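Local coordinates for protein peptidase S15/CocE/NonD (Thaumarchaeota archaeon SCGC AB-539-E09, PDB 4PF1) that acts as a serine aminopeptidase of the alpha/beta-hydrolase fold, probably cleaving residues from the N-terminal end of peptide substrates, at residues A[88-93]-A[330-335]; A[180-185]-A[288-293]; A[190-195]-A[298-303]; A[319-324]-A[373-378]. All blocks are in the same frame, centred on the assembly; numbering follows the deposited sequence.

Contact 1 of 4, residues A[88-93]-A[330-335]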
loop_
_atom_site.group_PDB
_atom_site.type_symbol
_atom_site.label_atom_id
_atom_site.label_comp_id
_atom_site.label_asym_id
_atom_site.label_seq_id
_atom_site.Cartn_x
_atom_site.Cartn_y
_atom_site.Cartn_z
ATOM N N PRO A 88 13.931 -2.646 23.807
ATOM C CA PRO A 88 13.670 -3.468 22.609
ATOM C C PRO A 88 12.522 -4.446 22.875
ATOM O O PRO A 88 12.283 -4.803 24.035
ATOM C CB PRO A 88 15.000 -4.206 22.388
ATOM C CG PRO A 88 16.020 -3.398 23.142
ATOM C CD PRO A 88 15.284 -2.902 24.341
ATOM N N GLN A 89 11.794 -4.855 21.819
ATOM C CA GLN A 89 10.651 -5.777 21.928
ATOM C C GLN A 89 11.030 -7.081 22.649
ATOM O O GLN A 89 10.180 -7.682 23.296
ATOM C CB GLN A 89 10.058 -6.083 20.542
ATOM C CG GLN A 89 9.248 -4.926 19.964
ATOM C CD GLN A 89 9.232 -4.933 18.457
ATOM O OE1 GLN A 89 10.237 -4.640 17.796
ATOM N NE2 GLN A 89 8.078 -5.235 17.880
ATOM N N MET A 90 12.313 -7.478 22.579
ATOM C CA MET A 90 12.851 -8.659 23.258
ATOM C C MET A 90 12.591 -8.600 24.772
ATOM O O MET A 90 12.307 -9.629 25.382
ATOM C CB MET A 90 14.362 -8.774 22.984
ATOM C CG MET A 90 15.024 -9.984 23.642
ATOM S SD MET A 90 16.814 -10.045 23.382
ATOM C CE MET A 90 17.333 -8.611 24.306
ATOM N N ASN A 91 12.655 -7.389 25.359
ATOM C CA ASN A 91 12.474 -7.167 26.796
ATOM C C ASN A 91 11.009 -6.868 27.198
ATOM O O ASN A 91 10.786 -6.415 28.323
ATOM C CB ASN A 91 13.378 -6.021 27.269
ATOM C CG ASN A 91 14.842 -6.341 27.213
ATOM O OD1 ASN A 91 15.520 -6.061 26.223
ATOM N ND2 ASN A 91 15.370 -6.912 28.288
ATOM N N ASP A 92 10.016 -7.140 26.313
ATOM C CA ASP A 92 8.606 -6.844 26.622
ATOM C C ASP A 92 8.111 -7.583 27.879
ATOM O O ASP A 92 7.537 -6.946 28.765
ATOM C CB ASP A 92 7.666 -7.114 25.418
ATOM C CG ASP A 92 7.754 -8.482 24.740
ATOM O OD1 ASP A 92 8.492 -9.361 25.248
ATOM O OD2 ASP A 92 7.137 -8.649 23.668
ATOM N N THR A 93 8.385 -8.896 27.986
ATOM C CA THR A 93 7.938 -9.687 29.139
ATOM C C THR A 93 8.710 -9.312 30.422
ATOM O O THR A 93 8.107 -9.304 31.496
ATOM C CB THR A 93 8.009 -11.190 28.846
ATOM O OG1 THR A 93 9.370 -11.590 28.700
ATOM C CG2 THR A 93 7.214 -11.581 27.621
ATOM N N GLN A 330 12.958 -12.194 14.468
ATOM C CA GLN A 330 11.564 -12.521 14.820
ATOM C C GLN A 330 11.363 -13.229 16.177
ATOM O O GLN A 330 10.272 -13.138 16.751
ATOM C CB GLN A 330 10.903 -13.326 13.713
ATOM C CG GLN A 330 10.220 -12.430 12.695
ATOM C CD GLN A 330 9.580 -13.198 11.571
ATOM O OE1 GLN A 330 10.073 -14.241 11.124
ATOM N NE2 GLN A 330 8.487 -12.667 11.060
ATOM N N GLY A 331 12.390 -13.905 16.682
ATOM C CA GLY A 331 12.321 -14.536 17.998
ATOM C C GLY A 331 12.290 -13.496 19.111
ATOM O O GLY A 331 11.787 -13.763 20.207
ATOM N N ARG A 332 12.788 -12.273 18.806
ATOM C CA ARG A 332 12.891 -11.143 19.736
ATOM C C ARG A 332 11.801 -10.071 19.492
ATOM O O ARG A 332 11.825 -9.014 20.129
ATOM C CB ARG A 332 14.290 -10.514 19.629
ATOM C CG ARG A 332 15.401 -11.417 20.137
ATOM C CD ARG A 332 16.761 -10.900 19.727
ATOM N NE ARG A 332 17.122 -11.335 18.378
ATOM C CZ ARG A 332 18.044 -10.747 17.626
ATOM N NH1 ARG A 332 18.707 -9.690 18.081
ATOM N NH2 ARG A 332 18.315 -11.212 16.415
ATOM N N ARG A 333 10.843 -10.347 18.592
ATOM C CA ARG A 333 9.742 -9.424 18.301
ATOM C C ARG A 333 8.480 -10.215 17.899
ATOM O O ARG A 333 8.356 -11.388 18.256
ATOM C CB ARG A 333 10.148 -8.391 17.210
ATOM C CG ARG A 333 10.475 -8.982 15.827
ATOM C CD ARG A 333 10.614 -7.887 14.780
ATOM N NE ARG A 333 10.968 -8.414 13.458
ATOM C CZ ARG A 333 10.083 -8.767 12.527
ATOM N NH1 ARG A 333 8.781 -8.670 12.769
ATOM N NH2 ARG A 333 10.494 -9.226 11.353
ATOM N N ASP A 334 7.541 -9.559 17.189
ATOM C CA ASP A 334 6.328 -10.185 16.673
ATOM C C ASP A 334 6.672 -11.087 15.485
ATOM O O ASP A 334 7.555 -10.747 14.688
ATOM C CB ASP A 334 5.311 -9.112 16.251
ATOM C CG ASP A 334 5.835 -8.178 15.176
ATOM O OD1 ASP A 334 6.832 -7.469 15.440
ATOM O OD2 ASP A 334 5.289 -8.204 14.049
ATOM N N ALA A 335 5.996 -12.239 15.368
ATOM C CA ALA A 335 6.231 -13.155 14.255
ATOM C C ALA A 335 4.949 -13.894 13.864
ATOM O O ALA A 335 4.828 -15.108 14.089
ATOM C CB ALA A 335 7.338 -14.136 14.600
#
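Apolar packing joins Met90 and Arg332. The two chains run past each other at a slant: Met90 CB lies 3.8 Å from Arg332 CB, and farther out Met90 SD reaches 3.8 Å from Arg332 CD, so that the sulfur rides on the aliphatic part of the arginine. Met90 can do this because its CG stands opposite the backbone N (chi1 -180°) and the chain continues straight to SD. The guanidinium of Arg332 is engaged elsewhere: NH2 donates to His328 O. In the alpha/beta-hydrolase fold the loop after strand 319-324 carries the histidine of the nucleophile-histidine-acid set; here His328 is probably that residue, since with Ser161 and Asp295 it has charge-relay geometry, and residues 330-335 follow one residue later. A second patch is made by Gln89. Its side chain and that of Arg333 run alongside each other in the same direction, amide and guanidinium planes 26° apart, with Gln89 CD 3.8 Å from Arg333 CB. Gln89 NE2 stops 3.5 Å from Asp334 OD1, an approach rather than a bond. Replacing Gln89 by an alanine would probably open a gap beside Arg333 CB and leave that arginine's aliphatic stem less firmly flanked. Among charged groups, Arg333 NH1 and Asp334 OD1 form a salt bridge at 3.5 Å, and Asp92 pairs with Arg352 of helix 347-365.

Contact 2 of 4, residues A[180-185]-A[288-293]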
loop_
_atom_site.group_PDB
_atom_site.type_symbol
_atom_site.label_atom_id
_atom_site.label_comp_id
_atom_site.label_asym_id
_atom_site.label_seq_id
_atom_site.Cartn_x
_atom_site.Cartn_y
_atom_site.Cartn_z
ATOM N N ALA A 180 20.613 -17.598 34.917
ATOM C CA ALA A 180 20.114 -18.159 33.647
ATOM C C ALA A 180 20.560 -17.329 32.447
ATOM O O ALA A 180 20.881 -16.153 32.602
ATOM C CB ALA A 180 18.588 -18.239 33.671
ATOM N N VAL A 181 20.551 -17.936 31.241
ATOM C CA VAL A 181 20.881 -17.243 29.987
ATOM C C VAL A 181 19.877 -17.619 28.882
ATOM O O VAL A 181 19.412 -18.761 28.826
ATOM C CB VAL A 181 22.347 -17.454 29.498
ATOM C CG1 VAL A 181 23.344 -16.663 30.341
ATOM C CG2 VAL A 181 22.719 -18.932 29.436
ATOM N N VAL A 182 19.543 -16.649 28.007
ATOM C CA VAL A 182 18.654 -16.870 26.865
ATOM C C VAL A 182 19.357 -16.341 25.581
ATOM O O VAL A 182 19.071 -15.223 25.129
ATOM C CB VAL A 182 17.224 -16.268 27.056
ATOM C CG1 VAL A 182 16.309 -16.646 25.891
ATOM C CG2 VAL A 182 16.599 -16.707 28.380
ATOM N N PRO A 183 20.303 -17.114 24.992
ATOM C CA PRO A 183 20.960 -16.633 23.767
ATOM C C PRO A 183 20.096 -16.867 22.512
ATOM O O PRO A 183 19.753 -18.008 22.189
ATOM C CB PRO A 183 22.271 -17.425 23.732
ATOM C CG PRO A 183 21.999 -18.671 24.510
ATOM C CD PRO A 183 20.797 -18.451 25.388
ATOM N N PHE A 184 19.703 -15.770 21.837
ATOM C CA PHE A 184 18.927 -15.806 20.590
ATOM C C PHE A 184 19.855 -15.739 19.395
ATOM O O PHE A 184 20.829 -14.985 19.428
ATOM C CB PHE A 184 17.948 -14.617 20.506
ATOM C CG PHE A 184 16.783 -14.575 21.462
ATOM C CD1 PHE A 184 16.922 -14.009 22.726
ATOM C CD2 PHE A 184 15.510 -14.948 21.047
ATOM C CE1 PHE A 184 15.823 -13.890 23.583
ATOM C CE2 PHE A 184 14.413 -14.840 21.908
ATOM C CZ PHE A 184 14.577 -14.308 23.169
ATOM N N ALA A 185 19.562 -16.515 18.337
ATOM C CA ALA A 185 20.277 -16.500 17.044
ATOM C C ALA A 185 21.758 -16.053 17.177
ATOM O O ALA A 185 22.194 -15.139 16.476
ATOM C CB ALA A 185 19.545 -15.570 16.090
ATOM N N LEU A 288 18.592 -21.385 27.576
ATOM C CA LEU A 288 17.442 -21.488 26.689
ATOM C C LEU A 288 17.884 -21.009 25.300
ATOM O O LEU A 288 17.866 -19.807 25.017
ATOM C CB LEU A 288 16.247 -20.673 27.242
ATOM C CG LEU A 288 14.906 -20.761 26.478
ATOM C CD1 LEU A 288 14.324 -22.173 26.518
ATOM C CD2 LEU A 288 13.894 -19.782 27.051
ATOM N N ILE A 289 18.371 -21.946 24.469
ATOM C CA ILE A 289 18.868 -21.632 23.127
ATOM C C ILE A 289 17.679 -21.415 22.191
ATOM O O ILE A 289 16.852 -22.310 22.022
ATOM C CB ILE A 289 19.848 -22.716 22.590
ATOM C CG1 ILE A 289 20.916 -23.090 23.652
ATOM C CG2 ILE A 289 20.500 -22.247 21.279
ATOM C CD1 ILE A 289 21.606 -24.438 23.426
ATOM N N VAL A 290 17.591 -20.214 21.607
ATOM C CA VAL A 290 16.486 -19.831 20.731
ATOM C C VAL A 290 16.996 -19.622 19.308
ATOM O O VAL A 290 17.731 -18.666 19.038
ATOM C CB VAL A 290 15.740 -18.574 21.257
ATOM C CG1 VAL A 290 14.376 -18.433 20.599
ATOM C CG2 VAL A 290 15.604 -18.598 22.777
ATOM N N GLY A 291 16.607 -20.528 18.419
ATOM C CA GLY A 291 16.978 -20.483 17.012
ATOM C C GLY A 291 15.793 -20.287 16.089
ATOM O O GLY A 291 14.652 -20.570 16.463
ATOM N N GLY A 292 16.073 -19.798 14.886
ATOM C CA GLY A 292 15.068 -19.565 13.860
ATOM C C GLY A 292 15.307 -20.394 12.618
ATOM O O GLY A 292 16.442 -20.479 12.135
ATOM N N LEU A 293 14.233 -20.992 12.078
ATOM C CA LEU A 293 14.275 -21.829 10.868
ATOM C C LEU A 293 14.702 -21.039 9.625
ATOM O O LEU A 293 15.314 -21.609 8.721
ATOM C CB LEU A 293 12.896 -22.479 10.602
ATOM C CG LEU A 293 12.496 -23.667 11.497
ATOM C CD1 LEU A 293 11.018 -23.995 11.329
ATOM C CD2 LEU A 293 13.327 -24.911 11.180
#
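Val290 packs against both Val182 and Phe184 of the adjacent strand. Its CB lies 3.6 Å from Phe184 CD2, close to the rim of the ring. From there the chain forks: CG1, which stands opposite the backbone N (chi1 -163°), lies beside the CD2-CE2 bond, 3.7 Å from Phe184 CD2, while CG2 lies over the ring face in a CH-pi contact, 4.2 Å from the Phe184 centroid. The same CG2 also touches Val182 CG1 at 3.7 Å, so that one methyl serves both the valine and the ring. Val182 runs beside Leu288, CG1 4.1 Å from Leu288 CD2, extending this apolar row. A serine in place of Phe184 would probably leave Val290 CG2 without the ring face it covers and open a gap beside Val290. The backbones run in the same direction, their axes 14° apart, and alternate donor and acceptor: Leu288 N bonds to Val181 O, Val290 N to Pro183 O at a nearly straight 176°, and Ala185 N to Val290 O at 2.9 Å. Pro183 has no N-H to offer, but its carbonyl still accepts. These strands belong to the central sheet of the alpha/beta-hydrolase fold, where strand 178-184 stands between 154-160 and 287-292. Helix 347-365 sends Phe351 against Phe184, Leu288 and Val290, whereas helix 162-169 meets Val181 and Pro183, and strand 319-324 follows next to 287-292.

Contact 3 of 4, residues A[190-195]-A[298-303]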
loop_
_atom_site.group_PDB
_atom_site.type_symbol
_atom_site.label_atom_id
_atom_site.label_comp_id
_atom_site.label_asym_id
_atom_site.label_seq_id
_atom_site.Cartn_x
_atom_site.Cartn_y
_atom_site.Cartn_z
ATOM N N GLY A 190 31.505 -18.101 12.554
ATOM C CA GLY A 190 31.481 -17.147 11.452
ATOM C C GLY A 190 32.011 -17.675 10.134
ATOM O O GLY A 190 31.792 -17.057 9.093
ATOM N N TRP A 191 32.707 -18.823 10.164
ATOM C CA TRP A 191 33.273 -19.442 8.965
ATOM C C TRP A 191 32.426 -20.628 8.505
ATOM O O TRP A 191 32.154 -20.751 7.307
ATOM C CB TRP A 191 34.719 -19.890 9.223
ATOM C CG TRP A 191 35.504 -20.201 7.981
ATOM C CD1 TRP A 191 36.416 -19.394 7.368
ATOM C CD2 TRP A 191 35.476 -21.420 7.227
ATOM N NE1 TRP A 191 36.955 -20.032 6.276
ATOM C CE2 TRP A 191 36.396 -21.277 6.166
ATOM C CE3 TRP A 191 34.753 -22.622 7.338
ATOM C CZ2 TRP A 191 36.627 -22.296 5.234
ATOM C CZ3 TRP A 191 34.970 -23.620 6.405
ATOM C CH2 TRP A 191 35.899 -23.455 5.370
ATOM N N MET A 192 32.051 -21.529 9.442
ATOM C CA MET A 192 31.290 -22.736 9.110
ATOM C C MET A 192 29.923 -22.423 8.503
ATOM O O MET A 192 29.577 -23.014 7.483
ATOM C CB MET A 192 31.137 -23.668 10.322
ATOM C CG MET A 192 32.335 -24.593 10.541
ATOM S SD MET A 192 32.787 -25.638 9.118
ATOM C CE MET A 192 31.305 -26.641 8.956
ATOM N N GLY A 193 29.169 -21.501 9.100
ATOM C CA GLY A 193 27.857 -21.177 8.544
ATOM C C GLY A 193 27.075 -20.038 9.161
ATOM O O GLY A 193 25.848 -19.999 9.022
ATOM N N ASP A 194 27.750 -19.080 9.807
ATOM C CA ASP A 194 27.008 -17.967 10.376
ATOM C C ASP A 194 27.140 -16.682 9.511
ATOM O O ASP A 194 26.612 -16.667 8.401
ATOM C CB ASP A 194 27.339 -17.740 11.862
ATOM C CG ASP A 194 26.664 -18.743 12.802
ATOM O OD1 ASP A 194 25.562 -19.234 12.462
ATOM O OD2 ASP A 194 27.231 -19.025 13.878
ATOM N N ASP A 195 27.793 -15.619 10.007
ATOM C CA ASP A 195 27.799 -14.311 9.334
ATOM C C ASP A 195 28.820 -14.087 8.210
ATOM O O ASP A 195 28.462 -13.455 7.216
ATOM C CB ASP A 195 27.979 -13.188 10.359
ATOM C CG ASP A 195 26.798 -13.039 11.286
ATOM O OD1 ASP A 195 25.737 -12.576 10.823
ATOM O OD2 ASP A 195 26.937 -13.380 12.471
ATOM N N ASP A 298 22.384 -16.038 11.140
ATOM C CA ASP A 298 23.028 -17.051 11.995
ATOM C C ASP A 298 22.175 -18.328 12.077
ATOM O O ASP A 298 21.663 -18.671 13.147
ATOM C CB ASP A 298 23.298 -16.477 13.402
ATOM C CG ASP A 298 24.231 -15.285 13.400
ATOM O OD1 ASP A 298 25.453 -15.494 13.344
ATOM O OD2 ASP A 298 23.735 -14.148 13.455
ATOM N N ILE A 299 22.038 -19.036 10.936
ATOM C CA ILE A 299 21.223 -20.255 10.810
ATOM C C ILE A 299 21.968 -21.532 11.300
ATOM O O ILE A 299 21.337 -22.579 11.477
ATOM C CB ILE A 299 20.738 -20.404 9.333
ATOM C CG1 ILE A 299 19.411 -21.187 9.242
ATOM C CG2 ILE A 299 21.831 -20.970 8.404
ATOM C CD1 ILE A 299 18.505 -20.754 8.124
ATOM N N TYR A 300 23.291 -21.436 11.512
ATOM C CA TYR A 300 24.148 -22.565 11.903
ATOM C C TYR A 300 24.301 -22.693 13.429
ATOM O O TYR A 300 24.273 -23.808 13.964
ATOM C CB TYR A 300 25.538 -22.388 11.244
ATOM C CG TYR A 300 26.601 -23.370 11.686
ATOM C CD1 TYR A 300 26.825 -24.548 10.980
ATOM C CD2 TYR A 300 27.453 -23.074 12.746
ATOM C CE1 TYR A 300 27.814 -25.448 11.370
ATOM C CE2 TYR A 300 28.433 -23.974 13.157
ATOM C CZ TYR A 300 28.616 -25.157 12.461
ATOM O OH TYR A 300 29.608 -26.027 12.834
ATOM N N GLY A 301 24.512 -21.559 14.086
ATOM C CA GLY A 301 24.812 -21.453 15.508
ATOM C C GLY A 301 23.975 -22.202 16.528
ATOM O O GLY A 301 24.507 -23.039 17.265
ATOM N N SER A 302 22.694 -21.830 16.653
ATOM C CA SER A 302 21.784 -22.364 17.674
ATOM C C SER A 302 21.611 -23.914 17.623
ATOM O O SER A 302 21.810 -24.547 18.665
ATOM C CB SER A 302 20.436 -21.659 17.615
ATOM O OG SER A 302 20.610 -20.258 17.768
ATOM N N PRO A 303 21.311 -24.569 16.460
ATOM C CA PRO A 303 21.208 -26.044 16.471
ATOM C C PRO A 303 22.543 -26.734 16.787
ATOM O O PRO A 303 22.543 -27.765 17.462
ATOM C CB PRO A 303 20.715 -26.385 15.066
ATOM C CG PRO A 303 21.046 -25.214 14.241
ATOM C CD PRO A 303 21.017 -24.018 15.119
HETATM O O HOH W 1 23.908 -17.999 8.798
#
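Met192 and Tyr300 make the first touch between the loop after strand 178-184 and the segment that leads from strand 287-292 into helix 301-309, on the side of the alpha/beta-hydrolase sheet where this fold assembles its active site. Met192 CB lies over one face of the Tyr300 ring, a CH-pi contact 4.0 Å from the centroid and displaced toward the hydroxyl end, with Tyr300 CZ at 3.6 Å. The phenol oxygen itself has its partner in Lys304, one turn along helix 301-309. Gly193 comes next, its N over the same ring face and its O 3.3 Å from Tyr300 CB; a side chain at this glycine would run into that CB, so the segments can approach here because none exists. A water lies between the backbones, accepting from Ile299 N and within hydrogen-bonding distance of Gly193 O (2.8 Å). Asp194 then turns its carboxylate toward the backbone of Tyr300 and Gly301. CG is set opposite the carbonyl carbon (chi1 -77°), and OD1 receives Gly301 N at 3.0 Å through its syn lone pair, with a weak bond from Tyr300 N. OD2 is taken by the backbone N atoms of Val188 and Asp189, so one carboxylate ties its own loop to the 298-303 segment. Asp195 faces Asp298, whose side chain touches His328 and whose N bonds to Asp295 OD1, both of the probable triad. The carboxylate planes of Asp195 and Asp298 are turned 78° from each other, and Asp195 OD2 lies 2.7 Å from Asp298 OD1.

Contact 4 of 4, residues A[319-324]-A[373-378]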
loop_
_atom_site.group_PDB
_atom_site.type_symbol
_atom_site.label_atom_id
_atom_site.label_comp_id
_atom_site.label_asym_id
_atom_site.label_seq_id
_atom_site.Cartn_x
_atom_site.Cartn_y
_atom_site.Cartn_z
ATOM N N VAL A 319 20.017 -27.401 29.687
ATOM C CA VAL A 319 19.909 -26.993 28.279
ATOM C C VAL A 319 18.516 -27.277 27.679
ATOM O O VAL A 319 18.001 -28.391 27.774
ATOM C CB VAL A 319 21.039 -27.620 27.408
ATOM C CG1 VAL A 319 20.967 -27.131 25.965
ATOM C CG2 VAL A 319 22.412 -27.320 27.993
ATOM N N HIS A 320 17.940 -26.247 27.034
ATOM C CA HIS A 320 16.674 -26.302 26.302
ATOM C C HIS A 320 16.865 -25.656 24.935
ATOM O O HIS A 320 17.478 -24.593 24.845
ATOM C CB HIS A 320 15.550 -25.593 27.071
ATOM C CG HIS A 320 15.344 -26.101 28.462
ATOM N ND1 HIS A 320 14.462 -27.131 28.729
ATOM C CD2 HIS A 320 15.906 -25.692 29.622
ATOM C CE1 HIS A 320 14.516 -27.317 30.037
ATOM N NE2 HIS A 320 15.375 -26.476 30.616
ATOM N N PHE A 321 16.351 -26.292 23.871
ATOM C CA PHE A 321 16.462 -25.759 22.513
ATOM C C PHE A 321 15.082 -25.430 21.946
ATOM O O PHE A 321 14.195 -26.283 21.931
ATOM C CB PHE A 321 17.216 -26.747 21.601
ATOM C CG PHE A 321 17.341 -26.378 20.137
ATOM C CD1 PHE A 321 17.727 -25.097 19.753
ATOM C CD2 PHE A 321 17.153 -27.335 19.146
ATOM C CE1 PHE A 321 17.856 -24.764 18.402
ATOM C CE2 PHE A 321 17.290 -27.003 17.795
ATOM C CZ PHE A 321 17.640 -25.721 17.432
ATOM N N VAL A 322 14.906 -24.178 21.501
ATOM C CA VAL A 322 13.666 -23.693 20.895
ATOM C C VAL A 322 13.965 -23.310 19.445
ATOM O O VAL A 322 14.867 -22.512 19.194
ATOM C CB VAL A 322 13.021 -22.517 21.689
ATOM C CG1 VAL A 322 11.718 -22.059 21.032
ATOM C CG2 VAL A 322 12.777 -22.899 23.146
ATOM N N LEU A 323 13.231 -23.912 18.496
ATOM C CA LEU A 323 13.391 -23.654 17.067
ATOM C C LEU A 323 12.055 -23.180 16.484
ATOM O O LEU A 323 11.132 -23.980 16.299
ATOM C CB LEU A 323 13.913 -24.928 16.362
ATOM C CG LEU A 323 14.360 -24.822 14.894
ATOM C CD1 LEU A 323 15.467 -23.778 14.706
ATOM C CD2 LEU A 323 14.848 -26.155 14.400
ATOM N N GLY A 324 11.943 -21.869 16.285
ATOM C CA GLY A 324 10.727 -21.236 15.779
ATOM C C GLY A 324 10.743 -20.916 14.294
ATOM O O GLY A 324 11.795 -20.994 13.653
ATOM N N PRO A 373 10.085 -28.548 27.426
ATOM C CA PRO A 373 10.700 -29.753 26.851
ATOM C C PRO A 373 12.173 -29.537 26.496
ATOM O O PRO A 373 12.650 -28.394 26.479
ATOM C CB PRO A 373 9.860 -30.008 25.596
ATOM C CG PRO A 373 9.375 -28.660 25.192
ATOM C CD PRO A 373 9.123 -27.929 26.487
ATOM N N ARG A 374 12.891 -30.635 26.214
ATOM C CA ARG A 374 14.284 -30.588 25.775
ATOM C C ARG A 374 14.364 -29.783 24.480
ATOM O O ARG A 374 15.222 -28.911 24.342
ATOM C CB ARG A 374 14.819 -32.019 25.564
ATOM C CG ARG A 374 16.331 -32.112 25.339
ATOM C CD ARG A 374 17.124 -32.316 26.627
ATOM N NE ARG A 374 16.518 -33.306 27.525
ATOM C CZ ARG A 374 16.746 -34.615 27.467
ATOM N NH1 ARG A 374 16.153 -35.437 28.323
ATOM N NH2 ARG A 374 17.562 -35.116 26.545
ATOM N N VAL A 375 13.425 -30.056 23.548
ATOM C CA VAL A 375 13.335 -29.378 22.260
ATOM C C VAL A 375 11.887 -28.910 22.025
ATOM O O VAL A 375 10.940 -29.689 22.162
ATOM C CB VAL A 375 13.864 -30.265 21.089
ATOM C CG1 VAL A 375 13.614 -29.610 19.731
ATOM C CG2 VAL A 375 15.350 -30.576 21.262
ATOM N N LEU A 376 11.733 -27.624 21.704
ATOM C CA LEU A 376 10.456 -27.013 21.371
ATOM C C LEU A 376 10.559 -26.563 19.922
ATOM O O LEU A 376 11.304 -25.633 19.617
ATOM C CB LEU A 376 10.147 -25.849 22.338
ATOM C CG LEU A 376 8.763 -25.189 22.232
ATOM C CD1 LEU A 376 7.634 -26.194 22.482
ATOM C CD2 LEU A 376 8.647 -24.039 23.207
ATOM N N SER A 377 9.935 -27.323 19.014
ATOM C CA SER A 377 10.057 -27.083 17.579
ATOM C C SER A 377 8.725 -26.722 16.937
ATOM O O SER A 377 7.723 -27.412 17.141
ATOM C CB SER A 377 10.653 -28.310 16.893
ATOM O OG SER A 377 10.618 -28.206 15.479
ATOM N N TYR A 378 8.725 -25.644 16.146
ATOM C CA TYR A 378 7.551 -25.234 15.387
ATOM C C TYR A 378 7.644 -25.843 14.011
ATOM O O TYR A 378 8.641 -25.650 13.309
ATOM C CB TYR A 378 7.443 -23.707 15.305
ATOM C CG TYR A 378 6.165 -23.207 14.659
ATOM C CD1 TYR A 378 6.032 -23.160 13.272
ATOM C CD2 TYR A 378 5.118 -22.713 15.431
ATOM C CE1 TYR A 378 4.875 -22.663 12.671
ATOM C CE2 TYR A 378 3.954 -22.216 14.842
ATOM C CZ TYR A 378 3.842 -22.185 13.460
ATOM O OH TYR A 378 2.716 -21.664 12.875
HETATM O O HOH W 2 12.814 -26.380 24.794
HETATM O O HOH W 3 11.154 -25.781 14.346
#
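Val322 and Leu376 extend together from one face of the sheet, Val322 CG2 resting 4.0 Å from Leu376 CB. On the opposite face Phe321 and Val375 form the matching pair: Phe321 CD2 approaches Val375 CG1 at 4.2 Å, the methyl reaching the ring obliquely. Farther along that face Leu323 is paired with Ser377. His320 is turned differently. With CG opposite the carbonyl carbon (chi1 -55°), its imidazole presents an edge to Pro373, and ND1 donates to Pro373 O over 3.2 Å; the acceptor lies in the ring plane, although the donor stands well above the carbonyl plane of the proline. Pro373 O also accepts from a water that donates to Phe321 O, bridging the strands where their ladder begins. A second water joins Leu323 O, Ser377 OG and Tyr378 O; Ser377 OG also hydrogen-bonds Ser563 OG. Between the strands runs a parallel ladder that starts with Phe321 N to Arg374 O and ends with Tyr378 N to Leu323 O, the last 2.9 Å long. Within the alpha/beta-hydrolase sheet, strand 319-324 has 287-292 as its other neighbour, while 375-379 is followed by antiparallel 384-388; helix 301-309 covers the Phe321 and Val375 face with Tyr306.

Contacts 2 and 4 are successive steps across one sheet, their centres 9 Å apart, joined by probable hydrogen bonds from Val322 N to Ile289 O (2.7 Å) and from Gly291 N to Val322 O (2.8 Å). Contact 1 leans on contact 2 through Phe184, whose CD2 lies 3.6 Å from Arg332 CG. Contact 3 sits beyond the strand ends, with Ala185 O 3.5 Å from Asp298 CB, and meets contact 4 where Pro303 CA lies 3.7 Å from Phe321 CZ. Contacts 1 and 3 do not touch, their centres about 21 Å apart, yet Arg332, Ala185 and Asp298 each touch residues of the probable Ser161-His328-Asp295 triad.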